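Local coordinates for protein 303aa long hypothetical esterase (PDB 3AIN) that probably hydrolyses carboxylic ester bonds as a thermostable carboxylesterase of the hormone-sensitive lipase-like family, at residues V127-A132 and V142-A147. The protein carries 1 engineered substitution. Numbering follows the deposited sequence.
Sequences VDYRLA and VDSFDA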
loop_
_atom_site.group_PDB
_atom_site.type_symbol
_atom_site.label_atom_id
_atom_site.label_comp_id
_atom_site.label_asym_id
_atom_site.label_seq_id
_atom_site.Cartn_x
_atom_site.Cartn_y
_atom_site.Cartn_z
ATOM N N VAL A 127 24.129 -0.193 1.305
ATOM C CA VAL A 127 25.363 0.590 1.082
ATOM C C VAL A 127 25.774 1.380 2.345
ATOM O O VAL A 127 24.960 2.093 2.936
ATOM C CB VAL A 127 25.146 1.552 -0.126
ATOM C CG1 VAL A 127 26.335 2.480 -0.319
ATOM C CG2 VAL A 127 24.857 0.737 -1.357
ATOM N N ASP A 128 27.043 1.260 2.753
ATOM C CA ASP A 128 27.557 1.997 3.924
ATOM C C ASP A 128 28.220 3.298 3.429
ATOM O O ASP A 128 29.456 3.392 3.291
ATOM C CB ASP A 128 28.568 1.138 4.711
ATOM C CG ASP A 128 28.254 1.031 6.220
ATOM O OD1 ASP A 128 27.175 1.458 6.688
ATOM O OD2 ASP A 128 29.046 0.369 6.936
ATOM N N TYR A 129 27.384 4.220 2.967
ATOM C CA TYR A 129 27.888 5.500 2.464
ATOM C C TYR A 129 28.530 6.308 3.605
ATOM O O TYR A 129 28.175 6.159 4.778
ATOM C CB TYR A 129 26.766 6.294 1.771
ATOM C CG TYR A 129 25.557 6.574 2.663
ATOM C CD1 TYR A 129 25.557 7.651 3.561
ATOM C CD2 TYR A 129 24.431 5.731 2.646
ATOM C CE1 TYR A 129 24.418 7.949 4.350
ATOM C CE2 TYR A 129 23.278 6.034 3.431
ATOM C CZ TYR A 129 23.334 7.104 4.325
ATOM O OH TYR A 129 22.236 7.426 5.085
ATOM N N ARG A 130 29.450 7.217 3.266
ATOM C CA ARG A 130 30.098 8.009 4.323
ATOM C C ARG A 130 29.119 8.923 5.062
ATOM O O ARG A 130 28.282 9.585 4.435
ATOM C CB ARG A 130 31.220 8.873 3.714
ATOM C CG ARG A 130 32.554 8.117 3.537
ATOM C CD ARG A 130 33.551 8.930 2.657
ATOM N NE ARG A 130 33.047 9.134 1.307
ATOM C CZ ARG A 130 33.448 10.102 0.487
ATOM N NH1 ARG A 130 34.453 10.899 0.842
ATOM N NH2 ARG A 130 32.888 10.239 -0.695
ATOM N N LEU A 131 29.328 9.062 6.371
ATOM C CA LEU A 131 28.435 9.860 7.220
ATOM C C LEU A 131 29.019 11.234 7.574
ATOM O O LEU A 131 30.228 11.374 7.828
ATOM C CB LEU A 131 28.070 9.095 8.496
ATOM C CG LEU A 131 27.410 7.725 8.241
ATOM C CD1 LEU A 131 27.312 6.879 9.512
ATOM C CD2 LEU A 131 26.035 7.937 7.614
ATOM N N ALA A 132 28.117 12.190 7.786
ATOM C CA ALA A 132 28.440 13.459 8.435
ATOM C C ALA A 132 28.398 13.298 9.954
ATOM O O ALA A 132 27.739 12.388 10.455
ATOM C CB ALA A 132 27.406 14.533 7.977
ATOM N N VAL A 142 28.032 11.087 -3.360
ATOM C CA VAL A 142 29.086 10.514 -4.192
ATOM C C VAL A 142 29.151 8.991 -3.982
ATOM O O VAL A 142 29.189 8.232 -4.944
ATOM C CB VAL A 142 30.458 11.148 -3.873
ATOM C CG1 VAL A 142 31.590 10.364 -4.573
ATOM C CG2 VAL A 142 30.492 12.616 -4.317
ATOM N N ASP A 143 29.224 8.558 -2.718
ATOM C CA ASP A 143 29.237 7.128 -2.422
ATOM C C ASP A 143 27.990 6.404 -2.930
ATOM O O ASP A 143 28.068 5.279 -3.427
ATOM C CB ASP A 143 29.384 6.874 -0.922
ATOM C CG ASP A 143 30.737 7.274 -0.394
ATOM O OD1 ASP A 143 31.577 7.742 -1.183
ATOM O OD2 ASP A 143 30.924 7.181 0.836
ATOM N N SER A 144 26.821 6.996 -2.713
ATOM C CA SER A 144 25.587 6.331 -3.143
ATOM C C SER A 144 25.524 6.119 -4.638
ATOM O O SER A 144 25.136 5.042 -5.101
ATOM C CB SER A 144 24.353 7.089 -2.627
ATOM O OG SER A 144 24.361 7.112 -1.190
ATOM N N PHE A 145 25.968 7.121 -5.402
ATOM C CA PHE A 145 25.937 7.012 -6.860
ATOM C C PHE A 145 27.047 6.051 -7.312
ATOM O O PHE A 145 26.838 5.244 -8.202
ATOM C CB PHE A 145 26.163 8.384 -7.504
ATOM C CG PHE A 145 26.128 8.350 -8.991
ATOM C CD1 PHE A 145 25.009 7.850 -9.637
ATOM C CD2 PHE A 145 27.316 8.415 -9.695
ATOM C CE1 PHE A 145 25.007 7.681 -11.024
ATOM C CE2 PHE A 145 27.310 8.318 -11.086
ATOM C CZ PHE A 145 26.166 7.898 -11.740
ATOM N N ASP A 146 28.221 6.176 -6.714
ATOM C CA ASP A 146 29.357 5.306 -7.098
ATOM C C ASP A 146 28.957 3.844 -6.864
ATOM O O ASP A 146 29.249 2.973 -7.691
ATOM C CB ASP A 146 30.603 5.615 -6.256
ATOM C CG ASP A 146 31.314 6.900 -6.690
ATOM O OD1 ASP A 146 30.926 7.500 -7.720
ATOM O OD2 ASP A 146 32.228 7.323 -5.970
ATOM N N ALA A 147 28.307 3.567 -5.730
ATOM C CA ALA A 147 27.814 2.196 -5.472
ATOM C C ALA A 147 26.792 1.746 -6.503
ATOM O O ALA A 147 26.847 0.604 -6.978
ATOM C CB ALA A 147 27.235 2.088 -4.020
HETATM O O HOH W 1 31.598 4.745 1.969
#
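In the strand-to-helix connection that follows strand 123-127 of the alpha/beta hydrolase sheet, the loop segment 127-132 lies against helix 139-153, and R130 meets the buried D143 there in a salt bridge. The guanidinium takes the carboxylate side-on. R130 NE gives a fairly straight bond (164°) to the syn side of D143 OD2 at 2.9 Å. R130 NH2 reaches D143 OD1, also at 2.9 Å, from above the carboxylate plane. The two flat groups are turned 29° from each other. A bend at chi3 folds the arginine chain back over OD2, which brings R130 NE to the same D143 OD2 that the backbone N of R130 already holds at 2.8 Å from its anti side. A water donating to both OD2 and the carbonyl O of D128 adds a third donor, so D143 ties down backbone as well as side chain and its carboxylate can hardly rotate. R130 NH2 also forms a salt bridge with E74, so the guanidinium is shared between two acids.

Next to the ion pair the contact is mainly van der Waals packing. Y129 CB rests on D143 CB at 3.8 Å and passes S144 OG at 3.9 Å, the hydroxyl itself bonding to the helix carbonyl of A140. With CG set between its backbone N and carbonyl carbon (chi1 58°), the Y129 ring is led away from the helix toward H97, whose ring it stacks on and whose carbonyl O its hydroxyl bonds. At the strand end, A147 CB packs against both V127 branches, 3.8 Å from CG1 and from CG2. The loop and the helix are thus joined within a strand-loop-helix unit typical of the alpha/beta hydrolase fold, with the tyrosine ring near the probable nucleophile elbow.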